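Local coordinates for protein prephenate dehydrogenase (Corynebacterium glutamicum ATCC 13032, PDB 3KTD) that probably catalyses the NAD(P)+-dependent oxidative decarboxylation of prephenate in tyrosine biosynthesis, at residues A[25-30]-A[176-181]; A[150-155]-A[184-189]; A[197-202]-A[242-247]. All blocks are in the same frame, centred on the assembly; numbering follows the deposited sequence.

Contact 1 and contact 2 lie at the two ends of one strand: segment 176-181 leads into strand 181-184, and segment 184-189 leads out of it; the centres of the two contacts are about 23 Å apart. Contact 1 joins two helices of the Rossmann-type half, and contact 2 ties that half to the start of the long helix 187-214. The same helix then carries contact 3, whose centre is about 20 Å from that of contact 2 and about 27 Å from that of contact 1. Contacts 2 and 3 both reach the second subunit. A PEG, probably from the crystallisation liquor, is hydrogen-bonded to Gln153 O in segment 150-155 and lies about 9 Å from the side chain of Asp152.

Contact 1. Residues A[25-30]-A[176-181]; sequences RDLHAA and LAVGAE
The carboxylate of Asp26 is the flat group beside this seam, yet Val178 meets neither its faces nor its edges closely. It packs instead against the methylene at the root of the group, with Asp26 CB 3.6 Å from Val178 CG1. The polar end has its own partner, since OD1 of Asp26 is hydrogen-bonded to the backbone N of Gly140.

Val178 CG1 is the knuckle of the contact. With this methyl anti to the carbonyl carbon (chi1 -57°), it touches both Asp26 and Leu27, neighbours on helix 18-29. Leu27 approaches at a slant and offers a single branch: its CD2 is 3.9 Å from Val178 CG1 and 4.5 Å from Ala177 CB. At the helix end, the methyl CB of Ala30 lies 4.1 Å from Ala177 O.

Helix 162-177 stops here in a Schellman motif with Gly179, at positive phi, as the C-prime residue; Gly179 N bonds to Leu176 O at 3.1 Å. The Gly15-Gly17-Gly20 pattern runs from the turn after strand 11-14 into the start of helix 18-29, consistent with a Rossmann-type dinucleotide site, while helix 162-177 makes the crossover from strand 146-149 to strand 181-184.

No hydrogen bond spans the two segments. The chemistry is therefore mainly that of methyl and methylene packing, and the buried Asp26 contributes its carbon while OD1 is bound by Gly140 N.

Contact 2. Residues A[150-155]-A[184-189]; sequences TFDQLF and PSRVGP
Phe151 lies under the aliphatic part of Arg186, whose CG sits over one ring face, 4.1 Å from the centroid, in a CH-pi contact displaced toward the rim; ring and guanidinium planes are 11° apart. The ring reaches this place with CG between the backbone N and the carbonyl carbon (chi1 62°). At its edge are Pro184 C and Ser185 N, the latter 3.3 Å from Phe151 CE1. Pro184 CB makes a separate apolar contact with Phe151 CE1 at 3.7 Å, and Trp168 of helix 162-177 also packs on the side chain.

Beyond Phe151, Asp152 reaches across to the start of helix 187-214. Its OD2 accepts the N-H of Val187 through the syn lone pair at 2.9 Å, in a nearly straight bond (174°). Both methyls of Val187 lie to one side of the carboxylate plane, CG1 nearest OD1 and CG2 nearest OD2. Arg186 holds the N-cap position, and its carbonyl O takes a 2.8 Å hydrogen bond from Ser185 OG. Thr150 CA makes a 3.1 Å C-H...O contact with Ser185 O.

The guanidinium of Arg186 turns away from Asp152 to a salt bridge with Glu332 of helix 324-334; NE remains 5.6 Å from Asp152 OD2. Asp152 thus serves the helix start. A carboxylate here, gripped by a first-turn N-H, is probably stabilised in its ionised form by the helix dipole.

Contact 3. Residues A[197-202]-A[242-247]; sequences VSHLTH and RAMCES
Selenium-aromatic contacts lead here: the extended side chain of selenomethionine Met244 runs past His199 with CB and CG, then ends with SE and CE against His202, crossing it at about a right angle. Met244 SE lies 3.9 Å from the centroid of the His202 ring, obliquely at 36° off the normal, and its terminal CE is 3.5 Å from His202 CE1. Toward His199 the selenium is more distant, 4.9 Å from the ring centroid.

Van der Waals packing fills in the rest. Met244 CB touches His199 CD2 at 3.7 Å, and Met244 O stands over one face of that ring. Cys245 SG comes within 4.3 Å of His199 CB.

Hydrogen bonds stay off the interface, none linking the two segments. His202 ND1 makes only a weak, bent bond to Ser198 O one turn back, and His199 ND1 is hydrogen-bonded to ND2 of Asn248.

The two helices cross at -116° with their axes 9.7 Å apart, steeply enough to confine the touching residues to a short patch. Leu252 of helix 249-270 packs on both His199 and Cys245. Arg242 forms salt bridges with Glu246 and with Glu278 of the second subunit, and Cys245 packs on Ile277 of that subunit, placing this contact at the dimer interface.

Contact 1. Residues A[25-30]-A[176-181]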
loop_
_atom_site.group_PDB
_atom_site.type_symbol
_atom_site.label_atom_id
_atom_site.label_comp_id
_atom_site.label_asym_id
_atom_site.label_seq_id
_atom_site.Cartn_x
_atom_site.Cartn_y
_atom_site.Cartn_z
ATOM N N ARG A 25 -25.357 -11.685 9.792
ATOM C CA ARG A 25 -24.711 -12.530 10.793
ATOM C C ARG A 25 -24.466 -11.778 12.100
ATOM O O ARG A 25 -24.743 -12.315 13.179
ATOM C CB ARG A 25 -23.385 -13.091 10.277
ATOM C CG ARG A 25 -23.482 -14.182 9.218
ATOM C CD ARG A 25 -22.064 -14.581 8.779
ATOM N NE ARG A 25 -22.015 -15.695 7.831
ATOM C CZ ARG A 25 -22.176 -16.978 8.150
ATOM N NH1 ARG A 25 -22.432 -17.343 9.401
ATOM N NH2 ARG A 25 -22.102 -17.906 7.202
ATOM N N ASP A 26 -23.942 -10.552 12.007
ATOM C CA ASP A 26 -23.641 -9.764 13.208
ATOM C C ASP A 26 -24.919 -9.348 13.950
ATOM O O ASP A 26 -24.945 -9.333 15.181
ATOM C CB ASP A 26 -22.790 -8.527 12.875
ATOM C CG ASP A 26 -21.314 -8.856 12.642
ATOM O OD1 ASP A 26 -20.839 -9.920 13.117
ATOM O OD2 ASP A 26 -20.617 -8.031 11.998
ATOM N N LEU A 27 -25.967 -9.013 13.201
ATOM C CA LEU A 27 -27.242 -8.636 13.792
ATOM C C LEU A 27 -27.893 -9.822 14.477
ATOM O O LEU A 27 -28.569 -9.661 15.496
ATOM C CB LEU A 27 -28.197 -8.075 12.740
ATOM C CG LEU A 27 -27.926 -6.649 12.258
ATOM C CD1 LEU A 27 -28.900 -6.271 11.166
ATOM C CD2 LEU A 27 -27.988 -5.643 13.405
ATOM N N HIS A 28 -27.692 -11.008 13.906
ATOM C CA HIS A 28 -28.246 -12.241 14.456
ATOM C C HIS A 28 -27.500 -12.592 15.731
ATOM O O HIS A 28 -28.116 -12.972 16.727
ATOM C CB HIS A 28 -28.128 -13.374 13.434
ATOM C CG HIS A 28 -28.841 -14.631 13.823
ATOM N ND1 HIS A 28 -30.210 -14.770 13.733
ATOM C CD2 HIS A 28 -28.370 -15.821 14.263
ATOM C CE1 HIS A 28 -30.554 -15.983 14.119
ATOM N NE2 HIS A 28 -29.455 -16.643 14.441
ATOM N N ALA A 29 -26.175 -12.452 15.686
ATOM C CA ALA A 29 -25.307 -12.688 16.846
ATOM C C ALA A 29 -25.743 -11.772 17.988
ATOM O O ALA A 29 -26.008 -12.240 19.099
ATOM C CB ALA A 29 -23.827 -12.446 16.484
ATOM N N ALA A 30 -25.859 -10.475 17.688
ATOM C CA ALA A 30 -26.331 -9.472 18.655
ATOM C C ALA A 30 -27.807 -9.642 19.028
ATOM O O ALA A 30 -28.337 -8.845 19.789
ATOM C CB ALA A 30 -26.087 -8.053 18.123
ATOM N N LEU A 176 -24.142 0.950 14.993
ATOM C CA LEU A 176 -23.512 0.855 16.311
ATOM C C LEU A 176 -23.704 -0.551 16.910
ATOM O O LEU A 176 -22.805 -1.067 17.576
ATOM C CB LEU A 176 -24.045 1.930 17.265
ATOM C CG LEU A 176 -23.756 3.407 16.959
ATOM C CD1 LEU A 176 -24.593 4.280 17.912
ATOM C CD2 LEU A 176 -22.276 3.756 17.059
ATOM N N ALA A 177 -24.858 -1.172 16.647
ATOM C CA ALA A 177 -25.149 -2.533 17.123
ATOM C C ALA A 177 -24.126 -3.592 16.662
ATOM O O ALA A 177 -23.979 -4.631 17.327
ATOM C CB ALA A 177 -26.555 -2.951 16.704
ATOM N N VAL A 178 -23.433 -3.336 15.541
ATOM C CA VAL A 178 -22.411 -4.261 15.009
ATOM C C VAL A 178 -20.960 -3.725 15.171
ATOM O O VAL A 178 -20.078 -3.960 14.325
ATOM C CB VAL A 178 -22.710 -4.624 13.518
ATOM C CG1 VAL A 178 -24.097 -5.227 13.386
ATOM C CG2 VAL A 178 -22.575 -3.401 12.603
ATOM N N GLY A 179 -20.736 -2.993 16.262
ATOM C CA GLY A 179 -19.415 -2.467 16.615
ATOM C C GLY A 179 -18.804 -1.397 15.727
ATOM O O GLY A 179 -17.603 -1.150 15.805
ATOM N N ALA A 180 -19.595 -0.743 14.886
ATOM C CA ALA A 180 -19.033 0.278 14.003
ATOM C C ALA A 180 -18.902 1.620 14.697
ATOM O O ALA A 180 -19.460 1.851 15.762
ATOM C CB ALA A 180 -19.864 0.428 12.745
ATOM N N GLU A 181 -18.121 2.490 14.079
ATOM C CA GLU A 181 -17.974 3.854 14.528
ATOM C C GLU A 181 -18.733 4.683 13.503
ATOM O O GLU A 181 -18.330 4.756 12.343
ATOM C CB GLU A 181 -16.498 4.241 14.586
ATOM C CG GLU A 181 -15.657 3.346 15.514
ATOM C CD GLU A 181 -14.221 3.856 15.717
ATOM O OE1 GLU A 181 -13.789 4.801 15.010
ATOM O OE2 GLU A 181 -13.524 3.302 16.595
#

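Contact 2. Residues A[150-155]-A[184-189]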
loop_
_atom_site.group_PDB
_atom_site.type_symbol
_atom_site.label_atom_id
_atom_site.label_comp_id
_atom_site.label_asym_id
_atom_site.label_seq_id
_atom_site.Cartn_x
_atom_site.Cartn_y
_atom_site.Cartn_z
ATOM N N THR A 150 -25.433 9.295 6.411
ATOM C CA THR A 150 -25.725 10.625 5.896
ATOM C C THR A 150 -26.870 11.322 6.626
ATOM O O THR A 150 -27.587 10.714 7.421
ATOM C CB THR A 150 -26.047 10.569 4.409
ATOM O OG1 THR A 150 -27.186 9.719 4.208
ATOM C CG2 THR A 150 -24.844 10.038 3.633
ATOM N N PHE A 151 -27.005 12.615 6.346
ATOM C CA PHE A 151 -28.024 13.465 6.957
ATOM C C PHE A 151 -28.334 14.706 6.102
ATOM O O PHE A 151 -28.645 15.766 6.633
ATOM C CB PHE A 151 -27.578 13.893 8.371
ATOM C CG PHE A 151 -26.304 14.716 8.400
ATOM C CD1 PHE A 151 -25.059 14.101 8.426
ATOM C CD2 PHE A 151 -26.354 16.102 8.429
ATOM C CE1 PHE A 151 -23.891 14.858 8.460
ATOM C CE2 PHE A 151 -25.189 16.865 8.460
ATOM C CZ PHE A 151 -23.958 16.244 8.475
ATOM N N ASP A 152 -28.284 14.574 4.782
ATOM C CA ASP A 152 -28.482 15.735 3.903
ATOM C C ASP A 152 -29.874 16.354 4.054
ATOM O O ASP A 152 -30.021 17.576 3.976
ATOM C CB ASP A 152 -28.258 15.371 2.429
ATOM C CG ASP A 152 -26.883 14.792 2.170
ATOM O OD1 ASP A 152 -26.659 13.612 2.523
ATOM O OD2 ASP A 152 -26.039 15.511 1.591
ATOM N N GLN A 153 -30.881 15.505 4.276
ATOM C CA GLN A 153 -32.269 15.951 4.400
ATOM C C GLN A 153 -32.465 17.044 5.457
ATOM O O GLN A 153 -33.382 17.856 5.342
ATOM C CB GLN A 153 -33.210 14.776 4.697
ATOM C CG GLN A 153 -33.497 13.828 3.517
ATOM C CD GLN A 153 -32.464 12.724 3.364
ATOM O OE1 GLN A 153 -31.292 12.907 3.684
ATOM N NE2 GLN A 153 -32.900 11.573 2.865
ATOM N N LEU A 154 -31.611 17.063 6.476
ATOM C CA LEU A 154 -31.685 18.084 7.517
ATOM C C LEU A 154 -31.184 19.449 7.082
ATOM O O LEU A 154 -31.545 20.430 7.712
ATOM C CB LEU A 154 -30.895 17.654 8.758
ATOM C CG LEU A 154 -31.395 16.393 9.470
ATOM C CD1 LEU A 154 -30.448 16.040 10.595
ATOM C CD2 LEU A 154 -32.833 16.556 9.979
ATOM N N PHE A 155 -30.361 19.524 6.032
ATOM C CA PHE A 155 -29.752 20.809 5.609
ATOM C C PHE A 155 -29.930 21.231 4.150
ATOM O O PHE A 155 -29.442 22.283 3.763
ATOM C CB PHE A 155 -28.255 20.813 5.935
ATOM C CG PHE A 155 -27.972 20.814 7.399
ATOM C CD1 PHE A 155 -27.872 22.013 8.094
ATOM C CD2 PHE A 155 -27.845 19.617 8.095
ATOM C CE1 PHE A 155 -27.635 22.022 9.455
ATOM C CE2 PHE A 155 -27.600 19.615 9.459
ATOM C CZ PHE A 155 -27.495 20.823 10.139
ATOM N N PRO A 184 -20.962 10.854 10.761
ATOM C CA PRO A 184 -21.969 11.456 9.919
ATOM C C PRO A 184 -21.328 12.313 8.835
ATOM O O PRO A 184 -20.315 12.963 9.088
ATOM C CB PRO A 184 -22.741 12.325 10.896
ATOM C CG PRO A 184 -21.712 12.772 11.858
ATOM C CD PRO A 184 -20.703 11.662 11.960
ATOM N N SER A 185 -21.912 12.306 7.638
ATOM C CA SER A 185 -21.427 13.150 6.548
ATOM C C SER A 185 -22.503 13.405 5.512
ATOM O O SER A 185 -23.316 12.545 5.246
ATOM C CB SER A 185 -20.214 12.500 5.863
ATOM O OG SER A 185 -19.807 13.241 4.721
ATOM N N ARG A 186 -22.511 14.590 4.922
ATOM C CA ARG A 186 -23.385 14.840 3.780
ATOM C C ARG A 186 -22.720 14.209 2.564
ATOM O O ARG A 186 -21.552 13.777 2.634
ATOM C CB ARG A 186 -23.627 16.332 3.580
ATOM C CG ARG A 186 -24.522 16.918 4.650
ATOM C CD ARG A 186 -24.452 18.431 4.710
ATOM N NE ARG A 186 -23.103 18.912 5.007
ATOM C CZ ARG A 186 -22.790 20.184 5.242
ATOM N NH1 ARG A 186 -23.724 21.120 5.241
ATOM N NH2 ARG A 186 -21.537 20.516 5.496
ATOM N N VAL A 187 -23.449 14.163 1.453
ATOM C CA VAL A 187 -22.970 13.458 0.253
ATOM C C VAL A 187 -21.730 14.063 -0.426
ATOM O O VAL A 187 -20.897 13.327 -0.932
ATOM C CB VAL A 187 -24.086 13.300 -0.801
ATOM C CG1 VAL A 187 -25.210 12.453 -0.243
ATOM C CG2 VAL A 187 -24.576 14.662 -1.272
ATOM N N GLY A 188 -21.618 15.387 -0.433
ATOM C CA GLY A 188 -20.505 16.068 -1.093
ATOM C C GLY A 188 -19.177 15.898 -0.378
ATOM O O GLY A 188 -18.180 15.517 -0.998
ATOM N N PRO A 189 -19.147 16.212 0.929
ATOM C CA PRO A 189 -17.966 16.011 1.756
ATOM C C PRO A 189 -17.496 14.560 1.758
ATOM O O PRO A 189 -16.290 14.304 1.777
ATOM C CB PRO A 189 -18.450 16.424 3.143
ATOM C CG PRO A 189 -19.478 17.454 2.859
ATOM C CD PRO A 189 -20.200 16.933 1.665
#

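Contact 3. Residues A[197-202]-A[242-247]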
loop_
_atom_site.group_PDB
_atom_site.type_symbol
_atom_site.label_atom_id
_atom_site.label_comp_id
_atom_site.label_asym_id
_atom_site.label_seq_id
_atom_site.Cartn_x
_atom_site.Cartn_y
_atom_site.Cartn_z
ATOM N N VAL A 197 -9.202 9.256 -0.549
ATOM C CA VAL A 197 -8.642 8.166 0.252
ATOM C C VAL A 197 -8.920 6.746 -0.231
ATOM O O VAL A 197 -8.367 5.783 0.315
ATOM C CB VAL A 197 -9.081 8.281 1.730
ATOM C CG1 VAL A 197 -8.662 9.623 2.299
ATOM C CG2 VAL A 197 -10.568 8.079 1.861
ATOM N N SER A 198 -9.748 6.606 -1.256
ATOM C CA SER A 198 -10.115 5.278 -1.743
ATOM C C SER A 198 -10.080 5.147 -3.266
ATOM O O SER A 198 -9.503 4.203 -3.802
ATOM C CB SER A 198 -11.506 4.917 -1.222
ATOM O OG SER A 198 -11.987 3.749 -1.859
ATOM N N HIS A 199 -10.707 6.088 -3.962
ATOM C CA HIS A 199 -10.785 6.023 -5.413
ATOM C C HIS A 199 -9.434 6.348 -6.059
ATOM O O HIS A 199 -8.957 5.574 -6.873
ATOM C CB HIS A 199 -11.935 6.894 -5.950
ATOM C CG HIS A 199 -13.270 6.567 -5.336
ATOM N ND1 HIS A 199 -14.297 7.483 -5.236
ATOM C CD2 HIS A 199 -13.721 5.436 -4.744
ATOM C CE1 HIS A 199 -15.332 6.918 -4.644
ATOM N NE2 HIS A 199 -15.008 5.675 -4.334
ATOM N N LEU A 200 -8.802 7.455 -5.673
ATOM C CA LEU A 200 -7.456 7.772 -6.162
ATOM C C LEU A 200 -6.503 6.662 -5.744
ATOM O O LEU A 200 -5.598 6.302 -6.505
ATOM C CB LEU A 200 -6.961 9.112 -5.610
ATOM C CG LEU A 200 -5.542 9.569 -5.995
ATOM C CD1 LEU A 200 -5.430 9.873 -7.491
ATOM C CD2 LEU A 200 -5.139 10.791 -5.171
ATOM N N THR A 201 -6.715 6.112 -4.541
ATOM C CA THR A 201 -5.885 5.007 -4.050
ATOM C C THR A 201 -5.915 3.895 -5.084
ATOM O O THR A 201 -4.869 3.379 -5.498
ATOM C CB THR A 201 -6.360 4.479 -2.685
ATOM O OG1 THR A 201 -6.336 5.543 -1.729
ATOM C CG2 THR A 201 -5.473 3.327 -2.183
ATOM N N HIS A 202 -7.122 3.558 -5.529
ATOM C CA HIS A 202 -7.293 2.528 -6.564
ATOM C C HIS A 202 -6.692 2.909 -7.925
ATOM O O HIS A 202 -6.092 2.065 -8.568
ATOM C CB HIS A 202 -8.764 2.137 -6.703
ATOM C CG HIS A 202 -9.259 1.279 -5.580
ATOM N ND1 HIS A 202 -10.067 1.759 -4.574
ATOM C CD2 HIS A 202 -9.027 -0.023 -5.289
ATOM C CE1 HIS A 202 -10.329 0.784 -3.722
ATOM N NE2 HIS A 202 -9.705 -0.306 -4.131
ATOM N N ARG A 242 -14.162 0.356 -11.643
ATOM C CA ARG A 242 -14.847 1.246 -12.590
ATOM C C ARG A 242 -16.110 1.860 -12.003
ATOM O O ARG A 242 -16.387 3.037 -12.240
ATOM C CB ARG A 242 -15.225 0.501 -13.872
ATOM C CG ARG A 242 -14.047 0.122 -14.775
ATOM C CD ARG A 242 -14.536 -0.614 -16.015
ATOM N NE ARG A 242 -15.412 0.238 -16.820
ATOM C CZ ARG A 242 -16.255 -0.198 -17.754
ATOM N NH1 ARG A 242 -16.359 -1.498 -18.029
ATOM N NH2 ARG A 242 -17.005 0.676 -18.421
ATOM N N ALA A 243 -16.877 1.054 -11.262
ATOM C CA ALA A 243 -18.124 1.505 -10.619
ATOM C C ALA A 243 -17.839 2.678 -9.691
ATOM O O ALA A 243 -18.388 3.777 -9.884
ATOM C CB ALA A 243 -18.775 0.363 -9.839
HETATM N N MSE A 244 -16.969 2.428 -8.705
HETATM C CA MSE A 244 -16.480 3.453 -7.786
HETATM C C MSE A 244 -16.125 4.737 -8.532
HETATM O O MSE A 244 -16.792 5.771 -8.397
HETATM C CB MSE A 244 -15.183 2.988 -7.098
HETATM C CG MSE A 244 -15.269 1.933 -6.005
HETATM SE SE MSE A 244 -13.425 1.615 -5.423
HETATM C CE MSE A 244 -13.656 0.020 -4.282
ATOM N N CYS A 245 -15.080 4.646 -9.347
ATOM C CA CYS A 245 -14.493 5.819 -9.982
ATOM C C CYS A 245 -15.417 6.543 -10.924
ATOM O O CYS A 245 -15.446 7.774 -10.925
ATOM C CB CYS A 245 -13.220 5.423 -10.717
ATOM S SG CYS A 245 -12.039 4.666 -9.602
ATOM N N GLU A 246 -16.168 5.790 -11.725
ATOM C CA GLU A 246 -17.074 6.399 -12.703
ATOM C C GLU A 246 -18.254 7.079 -12.010
ATOM O O GLU A 246 -18.629 8.196 -12.376
ATOM C CB GLU A 246 -17.523 5.371 -13.744
ATOM C CG GLU A 246 -16.384 4.934 -14.665
ATOM C CD GLU A 246 -16.646 3.644 -15.419
ATOM O OE1 GLU A 246 -17.534 2.867 -15.016
ATOM O OE2 GLU A 246 -15.940 3.392 -16.414
ATOM N N SER A 247 -18.810 6.419 -10.990
ATOM C CA SER A 247 -19.875 7.012 -10.158
ATOM C C SER A 247 -19.449 8.351 -9.556
ATOM O O SER A 247 -20.266 9.254 -9.416
ATOM C CB SER A 247 -20.237 6.086 -8.994
ATOM O OG SER A 247 -20.637 4.798 -9.428
#